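Local atomic coordinates of thymidylate synthase (Enterobacteria phage T4, PDB entry 1TIS), a protein that catalyses the methylation of dUMP to dTMP, using methylenetetrahydrofolate as both one-carbon donor and reductant, in the pathway leading to dTTP. Residues 93-97 and 98-102; 141-145 and 146-150; 262-265 and 266-270. One frame throughout, in Å; residues are numbered along the deposited sequence.

Contact 1: residues 93-97 and 98-102; sequences NQAKD and LGYHS
Gln94 meets Leu98 through its backbone carbonyl: CG of Leu98 lies 3.5 Å from O of Gln94. The amide end of Gln94 is engaged elsewhere, its NE2 being hydrogen-bonded to Ala152 O. Ala95 contributes more, because its carbonyl accepts one hydrogen bond and is packed against by the Tyr100 ring. Leu98 N donates to Ala95 O over 2.8 Å, a fairly straight bond (158° at the hydrogen), while CD2 of Tyr100 lies 3.8 Å from the same oxygen. The ring also comes within 4.4 Å of the Ala95 methyl, measured from CD2 to CB. Lys96 provides the next acceptor: Gly99 N reaches Lys96 O at 3.0 Å, more bent at 133°. Two successive type I turns, Ala95 to Leu98 and Lys96 to Gly99, thus carry the chain away from helix 88-95, a compact example of a helix giving way to a loop. Gly99 then takes a positive phi of 126°, a region occupied mostly by glycine, and the chain changes direction. Beyond it Tyr100 O comes to 3.5 Å from CG of Lys96, whose chain runs on extended to a weak hydrogen bond from NZ to Tyr91 OH. Asp97 occupies the middle of both turns, and its N donates back to Asn93 O at 2.8 Å.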
loop_
_atom_site.group_PDB
_atom_site.type_symbol
_atom_site.label_atom_id
_atom_site.label_comp_id
_atom_site.label_asym_id
_atom_site.label_seq_id
_atom_site.Cartn_x
_atom_site.Cartn_y
_atom_site.Cartn_z
ATOM N N ASN A 93 -15.380 -16.261 -18.295
ATOM C CA ASN A 93 -16.583 -15.945 -17.600
ATOM C C ASN A 93 -16.446 -14.504 -17.170
ATOM O O ASN A 93 -17.027 -13.736 -17.927
ATOM C CB ASN A 93 -16.817 -16.868 -16.403
ATOM C CG ASN A 93 -15.894 -16.635 -15.249
ATOM O OD1 ASN A 93 -14.697 -16.432 -15.455
ATOM N ND2 ASN A 93 -16.431 -16.566 -14.042
ATOM N N GLN A 94 -15.691 -13.979 -16.190
ATOM C CA GLN A 94 -15.807 -12.592 -15.748
ATOM C C GLN A 94 -15.699 -11.563 -16.861
ATOM O O GLN A 94 -16.588 -10.716 -17.027
ATOM C CB GLN A 94 -14.750 -12.339 -14.694
ATOM C CG GLN A 94 -15.057 -12.925 -13.321
ATOM C CD GLN A 94 -15.860 -12.010 -12.381
ATOM O OE1 GLN A 94 -17.014 -12.281 -12.026
ATOM N NE2 GLN A 94 -15.301 -10.897 -11.915
ATOM N N ALA A 95 -14.666 -11.709 -17.699
ATOM C CA ALA A 95 -14.499 -10.797 -18.823
ATOM C C ALA A 95 -15.584 -10.983 -19.883
ATOM O O ALA A 95 -16.214 -10.002 -20.296
ATOM C CB ALA A 95 -13.167 -10.988 -19.522
ATOM N N LYS A 96 -15.920 -12.196 -20.335
ATOM C CA LYS A 96 -16.947 -12.357 -21.352
ATOM C C LYS A 96 -18.308 -11.899 -20.841
ATOM O O LYS A 96 -19.103 -11.372 -21.612
ATOM C CB LYS A 96 -16.956 -13.804 -21.780
ATOM C CG LYS A 96 -16.419 -13.804 -23.194
ATOM C CD LYS A 96 -16.137 -15.214 -23.624
ATOM C CE LYS A 96 -15.695 -15.325 -25.072
ATOM N NZ LYS A 96 -15.153 -16.663 -25.270
ATOM N N ASP A 97 -18.523 -11.968 -19.521
ATOM C CA ASP A 97 -19.705 -11.473 -18.842
ATOM C C ASP A 97 -19.793 -9.969 -18.914
ATOM O O ASP A 97 -20.817 -9.428 -18.521
ATOM C CB ASP A 97 -19.728 -11.851 -17.349
ATOM C CG ASP A 97 -20.588 -13.059 -16.922
ATOM O OD1 ASP A 97 -21.762 -13.139 -17.319
ATOM O OD2 ASP A 97 -20.089 -13.905 -16.159
ATOM N N LEU A 98 -18.768 -9.223 -19.332
ATOM C CA LEU A 98 -18.913 -7.771 -19.576
ATOM C C LEU A 98 -19.245 -7.462 -21.055
ATOM O O LEU A 98 -19.749 -6.383 -21.418
ATOM C CB LEU A 98 -17.629 -7.014 -19.218
ATOM C CG LEU A 98 -16.854 -7.322 -17.944
ATOM C CD1 LEU A 98 -15.587 -6.517 -17.946
ATOM C CD2 LEU A 98 -17.646 -6.943 -16.731
ATOM N N GLY A 99 -18.963 -8.422 -21.947
ATOM C CA GLY A 99 -19.288 -8.286 -23.370
ATOM C C GLY A 99 -18.098 -8.496 -24.306
ATOM O O GLY A 99 -18.152 -8.581 -25.551
ATOM N N TYR A 100 -16.964 -8.592 -23.654
ATOM C CA TYR A 100 -15.721 -8.681 -24.370
ATOM C C TYR A 100 -15.636 -9.902 -25.250
ATOM O O TYR A 100 -16.389 -10.869 -25.137
ATOM C CB TYR A 100 -14.612 -8.611 -23.311
ATOM C CG TYR A 100 -14.603 -7.252 -22.606
ATOM C CD1 TYR A 100 -15.200 -6.159 -23.230
ATOM C CD2 TYR A 100 -14.000 -7.124 -21.364
ATOM C CE1 TYR A 100 -15.195 -4.935 -22.617
ATOM C CE2 TYR A 100 -13.993 -5.891 -20.745
ATOM C CZ TYR A 100 -14.592 -4.808 -21.379
ATOM O OH TYR A 100 -14.609 -3.561 -20.782
ATOM N N HIS A 101 -14.854 -9.802 -26.293
ATOM C CA HIS A 101 -14.731 -10.953 -27.147
ATOM C C HIS A 101 -13.287 -11.085 -27.544
ATOM O O HIS A 101 -12.495 -10.137 -27.453
ATOM C CB HIS A 101 -15.631 -10.818 -28.408
ATOM C CG HIS A 101 -17.069 -11.238 -28.122
ATOM N ND1 HIS A 101 -18.059 -10.511 -27.599
ATOM C CD2 HIS A 101 -17.549 -12.506 -28.331
ATOM C CE1 HIS A 101 -19.104 -11.285 -27.485
ATOM N NE2 HIS A 101 -18.786 -12.478 -27.925
ATOM N N SER A 102 -13.067 -12.391 -27.746
ATOM C CA SER A 102 -11.870 -13.018 -28.252
ATOM C C SER A 102 -10.668 -12.091 -28.236
ATOM O O SER A 102 -10.348 -11.302 -29.141
ATOM C CB SER A 102 -12.289 -13.563 -29.637
ATOM O OG SER A 102 -13.447 -14.419 -29.504
#

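Contact 2: residues 141-145 and 146-150; sequences SAWNP and AELKY
Asn144 and Glu147 close a tight turn: Glu147 N donates to Asn144 O over 2.8 Å in a nearly straight bond. Pro145 and Ala146 hold the two central positions with the backbone angles of a type I turn, the first of which suits proline's fixed ring. A second, weak bond follows from Leu148 N to Pro145 O at 3.4 Å, and Tyr150 N bonds Glu147 O, closing a further turn that overlaps the second. Such a run of overlapping turns lets the loop between helix 121-131 and strand 157-164 fold back on itself, and here it brings Leu148 onto Trp143 and Glu147 onto Asn144. Leu148 lies against one face of the indole. Its CD2 sits over the six-membered ring in a CH-pi contact, 3.6 Å from the centroid and only 8° off the normal, while CD1 reaches CZ2 of Trp143 at 3.5 Å. The tryptophan swings its ring to that place by setting CG opposite the backbone N (chi1 -177°). The amide of Asn144 meets the extended chain of Glu147, the amide and carboxylate planes turned 41° apart. ND2 of Asn144 is 3.2 Å from OE2 of Glu147, but the angle is poor for a hydrogen bond; both groups are instead tied to Gln112, whose OE1 accepts from Asn144 ND2 and whose NE2 donates to Glu147 OE1. Trp143 packs on Ser141 of the second subunit, and Pro145 and Ala146 on its Phe116. The Trp143 side chain lies about 3 Å from that of Arg176, which probably binds dUMP, and about 8 Å from that of Cys156, probably the catalytic nucleophile as in related enzymes.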
loop_
_atom_site.group_PDB
_atom_site.type_symbol
_atom_site.label_atom_id
_atom_site.label_comp_id
_atom_site.label_asym_id
_atom_site.label_seq_id
_atom_site.Cartn_x
_atom_site.Cartn_y
_atom_site.Cartn_z
ATOM N N SER A 141 1.094 2.538 -9.028
ATOM C CA SER A 141 -0.223 2.160 -8.590
ATOM C C SER A 141 -0.862 1.476 -9.763
ATOM O O SER A 141 -0.649 1.917 -10.900
ATOM C CB SER A 141 -0.990 3.408 -8.230
ATOM O OG SER A 141 -2.360 3.176 -7.918
ATOM N N ALA A 142 -1.640 0.439 -9.512
ATOM C CA ALA A 142 -2.356 -0.241 -10.580
ATOM C C ALA A 142 -3.858 -0.050 -10.349
ATOM O O ALA A 142 -4.676 -0.165 -11.258
ATOM C CB ALA A 142 -2.051 -1.734 -10.570
ATOM N N TRP A 143 -4.286 0.275 -9.132
ATOM C CA TRP A 143 -5.691 0.478 -8.860
ATOM C C TRP A 143 -6.010 1.838 -9.437
ATOM O O TRP A 143 -5.433 2.868 -9.085
ATOM C CB TRP A 143 -5.888 0.435 -7.381
ATOM C CG TRP A 143 -7.299 0.553 -6.852
ATOM C CD1 TRP A 143 -7.781 1.760 -6.396
ATOM C CD2 TRP A 143 -8.152 -0.496 -6.613
ATOM N NE1 TRP A 143 -8.926 1.461 -5.840
ATOM C CE2 TRP A 143 -9.178 0.138 -5.949
ATOM C CE3 TRP A 143 -8.212 -1.856 -6.812
ATOM C CZ2 TRP A 143 -10.262 -0.574 -5.480
ATOM C CZ3 TRP A 143 -9.297 -2.562 -6.334
ATOM C CH2 TRP A 143 -10.318 -1.929 -5.672
ATOM N N ASN A 144 -6.929 1.785 -10.371
ATOM C CA ASN A 144 -7.406 2.967 -11.041
ATOM C C ASN A 144 -8.882 3.067 -10.689
ATOM O O ASN A 144 -9.677 2.410 -11.354
ATOM C CB ASN A 144 -7.180 2.803 -12.564
ATOM C CG ASN A 144 -7.493 4.057 -13.352
ATOM O OD1 ASN A 144 -8.469 4.737 -13.060
ATOM N ND2 ASN A 144 -6.730 4.458 -14.357
ATOM N N PRO A 145 -9.319 3.836 -9.681
ATOM C CA PRO A 145 -10.700 3.851 -9.187
ATOM C C PRO A 145 -11.713 4.027 -10.313
ATOM O O PRO A 145 -12.697 3.303 -10.493
ATOM C CB PRO A 145 -10.738 4.991 -8.174
ATOM C CG PRO A 145 -9.311 5.115 -7.703
ATOM C CD PRO A 145 -8.504 4.821 -8.974
ATOM N N ALA A 146 -11.338 4.953 -11.172
ATOM C CA ALA A 146 -12.175 5.350 -12.257
ATOM C C ALA A 146 -12.241 4.330 -13.388
ATOM O O ALA A 146 -13.008 4.548 -14.327
ATOM C CB ALA A 146 -11.627 6.709 -12.704
ATOM N N GLU A 147 -11.467 3.238 -13.391
ATOM C CA GLU A 147 -11.531 2.252 -14.465
ATOM C C GLU A 147 -11.712 0.868 -13.917
ATOM O O GLU A 147 -11.640 -0.117 -14.637
ATOM C CB GLU A 147 -10.279 2.195 -15.327
ATOM C CG GLU A 147 -10.074 3.311 -16.325
ATOM C CD GLU A 147 -8.739 3.260 -17.068
ATOM O OE1 GLU A 147 -8.312 2.174 -17.459
ATOM O OE2 GLU A 147 -8.122 4.315 -17.260
ATOM N N LEU A 148 -11.975 0.730 -12.630
ATOM C CA LEU A 148 -12.243 -0.577 -12.034
ATOM C C LEU A 148 -13.387 -1.205 -12.823
ATOM O O LEU A 148 -13.316 -2.360 -13.257
ATOM C CB LEU A 148 -12.682 -0.466 -10.561
ATOM C CG LEU A 148 -11.695 0.101 -9.543
ATOM C CD1 LEU A 148 -12.379 0.295 -8.180
ATOM C CD2 LEU A 148 -10.477 -0.837 -9.476
ATOM N N LYS A 149 -14.366 -0.337 -13.142
ATOM C CA LYS A 149 -15.551 -0.710 -13.869
ATOM C C LYS A 149 -15.347 -1.501 -15.099
ATOM O O LYS A 149 -16.226 -2.308 -15.332
ATOM C CB LYS A 149 -16.370 0.503 -14.237
ATOM C CG LYS A 149 -17.183 0.750 -12.981
ATOM C CD LYS A 149 -18.041 -0.482 -12.583
ATOM C CE LYS A 149 -18.368 -0.582 -11.071
ATOM N NZ LYS A 149 -17.238 -0.987 -10.235
ATOM N N TYR A 150 -14.242 -1.369 -15.824
ATOM C CA TYR A 150 -14.082 -2.196 -16.993
ATOM C C TYR A 150 -13.108 -3.393 -16.845
ATOM O O TYR A 150 -12.624 -3.972 -17.838
ATOM C CB TYR A 150 -13.641 -1.296 -18.117
ATOM C CG TYR A 150 -14.358 0.023 -18.243
ATOM C CD1 TYR A 150 -15.720 0.053 -18.321
ATOM C CD2 TYR A 150 -13.639 1.176 -18.268
ATOM C CE1 TYR A 150 -16.395 1.239 -18.415
ATOM C CE2 TYR A 150 -14.299 2.376 -18.366
ATOM C CZ TYR A 150 -15.672 2.397 -18.431
ATOM O OH TYR A 150 -16.357 3.596 -18.470
#

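Contact 3: residues 262-265 and 266-270; sequences LKLR and PKDFV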
loop_
_atom_site.group_PDB
_atom_site.type_symbol
_atom_site.label_atom_id
_atom_site.label_comp_id
_atom_site.label_asym_id
_atom_site.label_seq_id
_atom_site.Cartn_x
_atom_site.Cartn_y
_atom_site.Cartn_z
ATOM N N LEU A 262 11.116 -7.327 -23.423
ATOM C CA LEU A 262 9.955 -7.900 -24.072
ATOM C C LEU A 262 10.278 -8.937 -25.142
ATOM O O LEU A 262 9.438 -9.785 -25.423
ATOM C CB LEU A 262 9.158 -6.764 -24.661
ATOM C CG LEU A 262 8.087 -6.129 -23.792
ATOM C CD1 LEU A 262 8.633 -5.671 -22.477
ATOM C CD2 LEU A 262 7.544 -4.921 -24.511
ATOM N N LYS A 263 11.461 -8.934 -25.755
ATOM C CA LYS A 263 11.865 -9.939 -26.709
ATOM C C LYS A 263 12.186 -11.268 -26.018
ATOM O O LYS A 263 12.421 -12.275 -26.711
ATOM C CB LYS A 263 13.109 -9.513 -27.457
ATOM C CG LYS A 263 13.090 -8.371 -28.449
ATOM C CD LYS A 263 14.523 -8.257 -28.990
ATOM C CE LYS A 263 14.901 -9.187 -30.170
ATOM N NZ LYS A 263 14.618 -10.604 -29.983
ATOM N N LEU A 264 12.223 -11.377 -24.691
ATOM C CA LEU A 264 12.588 -12.635 -24.065
ATOM C C LEU A 264 11.334 -13.453 -23.762
ATOM O O LEU A 264 10.437 -12.970 -23.064
ATOM C CB LEU A 264 13.396 -12.361 -22.767
ATOM C CG LEU A 264 14.901 -11.907 -22.682
ATOM C CD1 LEU A 264 15.575 -11.761 -24.053
ATOM C CD2 LEU A 264 14.911 -10.592 -21.902
ATOM N N ARG A 265 11.204 -14.652 -24.358
ATOM C CA ARG A 265 10.096 -15.567 -24.056
ATOM C C ARG A 265 10.472 -16.290 -22.758
ATOM O O ARG A 265 11.650 -16.148 -22.407
ATOM C CB ARG A 265 9.939 -16.592 -25.161
ATOM C CG ARG A 265 9.564 -16.118 -26.555
ATOM C CD ARG A 265 8.132 -15.608 -26.761
ATOM N NE ARG A 265 7.820 -15.518 -28.195
ATOM C CZ ARG A 265 7.614 -14.370 -28.870
ATOM N NH1 ARG A 265 7.617 -13.171 -28.284
ATOM N NH2 ARG A 265 7.378 -14.424 -30.181
ATOM N N PRO A 266 9.705 -17.113 -21.991
ATOM C CA PRO A 266 10.113 -17.641 -20.676
ATOM C C PRO A 266 11.269 -18.639 -20.592
ATOM O O PRO A 266 11.790 -18.913 -19.505
ATOM C CB PRO A 266 8.837 -18.194 -20.074
ATOM C CG PRO A 266 8.078 -18.630 -21.261
ATOM C CD PRO A 266 8.353 -17.561 -22.308
ATOM N N LYS A 267 11.749 -19.170 -21.724
ATOM C CA LYS A 267 12.902 -20.048 -21.699
ATOM C C LYS A 267 14.088 -19.300 -21.154
ATOM O O LYS A 267 14.906 -19.910 -20.484
ATOM C CB LYS A 267 13.299 -20.585 -23.080
ATOM C CG LYS A 267 13.978 -19.670 -24.092
ATOM C CD LYS A 267 13.004 -18.916 -25.007
ATOM C CE LYS A 267 13.771 -18.066 -26.038
ATOM N NZ LYS A 267 12.922 -17.479 -27.061
ATOM N N ASP A 268 14.171 -17.985 -21.380
ATOM C CA ASP A 268 15.294 -17.156 -20.978
ATOM C C ASP A 268 15.529 -16.909 -19.499
ATOM O O ASP A 268 16.427 -16.149 -19.117
ATOM C CB ASP A 268 15.162 -15.822 -21.637
ATOM C CG ASP A 268 15.581 -15.777 -23.093
ATOM O OD1 ASP A 268 16.683 -16.254 -23.437
ATOM O OD2 ASP A 268 14.799 -15.213 -23.870
ATOM N N PHE A 269 14.741 -17.500 -18.617
ATOM C CA PHE A 269 14.838 -17.192 -17.209
ATOM C C PHE A 269 14.996 -18.580 -16.676
ATOM O O PHE A 269 14.159 -19.418 -17.004
ATOM C CB PHE A 269 13.542 -16.557 -16.679
ATOM C CG PHE A 269 13.126 -15.240 -17.328
ATOM C CD1 PHE A 269 12.703 -15.218 -18.656
ATOM C CD2 PHE A 269 13.163 -14.060 -16.606
ATOM C CE1 PHE A 269 12.327 -14.032 -19.259
ATOM C CE2 PHE A 269 12.787 -12.874 -17.212
ATOM C CZ PHE A 269 12.372 -12.858 -18.534
ATOM N N VAL A 270 16.016 -18.892 -15.890
ATOM C CA VAL A 270 16.202 -20.257 -15.428
ATOM C C VAL A 270 16.861 -20.357 -14.024
ATOM O O VAL A 270 17.489 -19.383 -13.583
ATOM C CB VAL A 270 16.959 -20.850 -16.658
ATOM C CG1 VAL A 270 18.366 -20.238 -16.820
ATOM C CG2 VAL A 270 16.833 -22.354 -16.544
#
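Pro266 is the first residue of a short 3-10 turn, 266-268, that closes over the carbonyl oxygen of Arg265. With it the chain, having left helix 254-262, is bent round before it enters strand 269-270. Lys267 folds back across the turn. Its CG lies between the backbone N and the carbonyl carbon (chi1 74°), and a further bend at the next torsion carries the amine to Arg265, where NZ comes within 3.6 Å of CB. The meeting is one of the lysine's end with the base of the arginine chain; the charged groups themselves stay apart, with 5.6 Å between Lys267 NZ and Arg265 NE. Asp268 supplies the bond that shuts the turn: its N donates to Arg265 O at 3.3 Å, long but straight (163°). The side chain of the same residue reaches across to Leu264, the two running at about a right angle. OD2 rests against aliphatic carbon, 3.4 Å from Leu264 CB and 3.5 Å from Leu264 CD1, a van der Waals approach of carboxylate oxygen to hydrocarbon. Phe269 adds a weak backbone bond to Pro266 O, extending the turn by one residue. Its ring reaches back to the carbonyl that Asp268 N also uses: Arg265 O lies at the ring's edge, near its plane, 3.9 Å from CE1, and Leu264 CB is 4.0 Å from that same carbon. Next along, residues 269-270 pair antiparallel with strand 241-242, with backbone hydrogen bonds of Val270 to Val241 and of Asp268 to Ser243. The Phe269 side chain lies buried among Ile56 and Ile60 of helix 53-64, Thr193 and Ile197 of helix 184-202, and Ile242 of the partner strand.

How the contacts relate
All three contacts are turns built round a backbone N-H donating three residues back, yet their surroundings differ. Contact 1 is the surface case, where a helix ends and backbone carbonyls do most of the holding. Contact 2 is partly buried and the only one of the three at the subunit boundary; it pairs an aromatic CH-pi contact with polar groups shared with Gln112. Contact 3, also partly buried, joins helix to strand, with one ring set into the interior and charged chains about the turn. Contacts 1 and 2 meet by packing, Tyr100 OH 3.6 Å from Tyr150 O, whereas the nearest atoms of contact 3 are about 16 Å from contact 2 and 18 Å from contact 1.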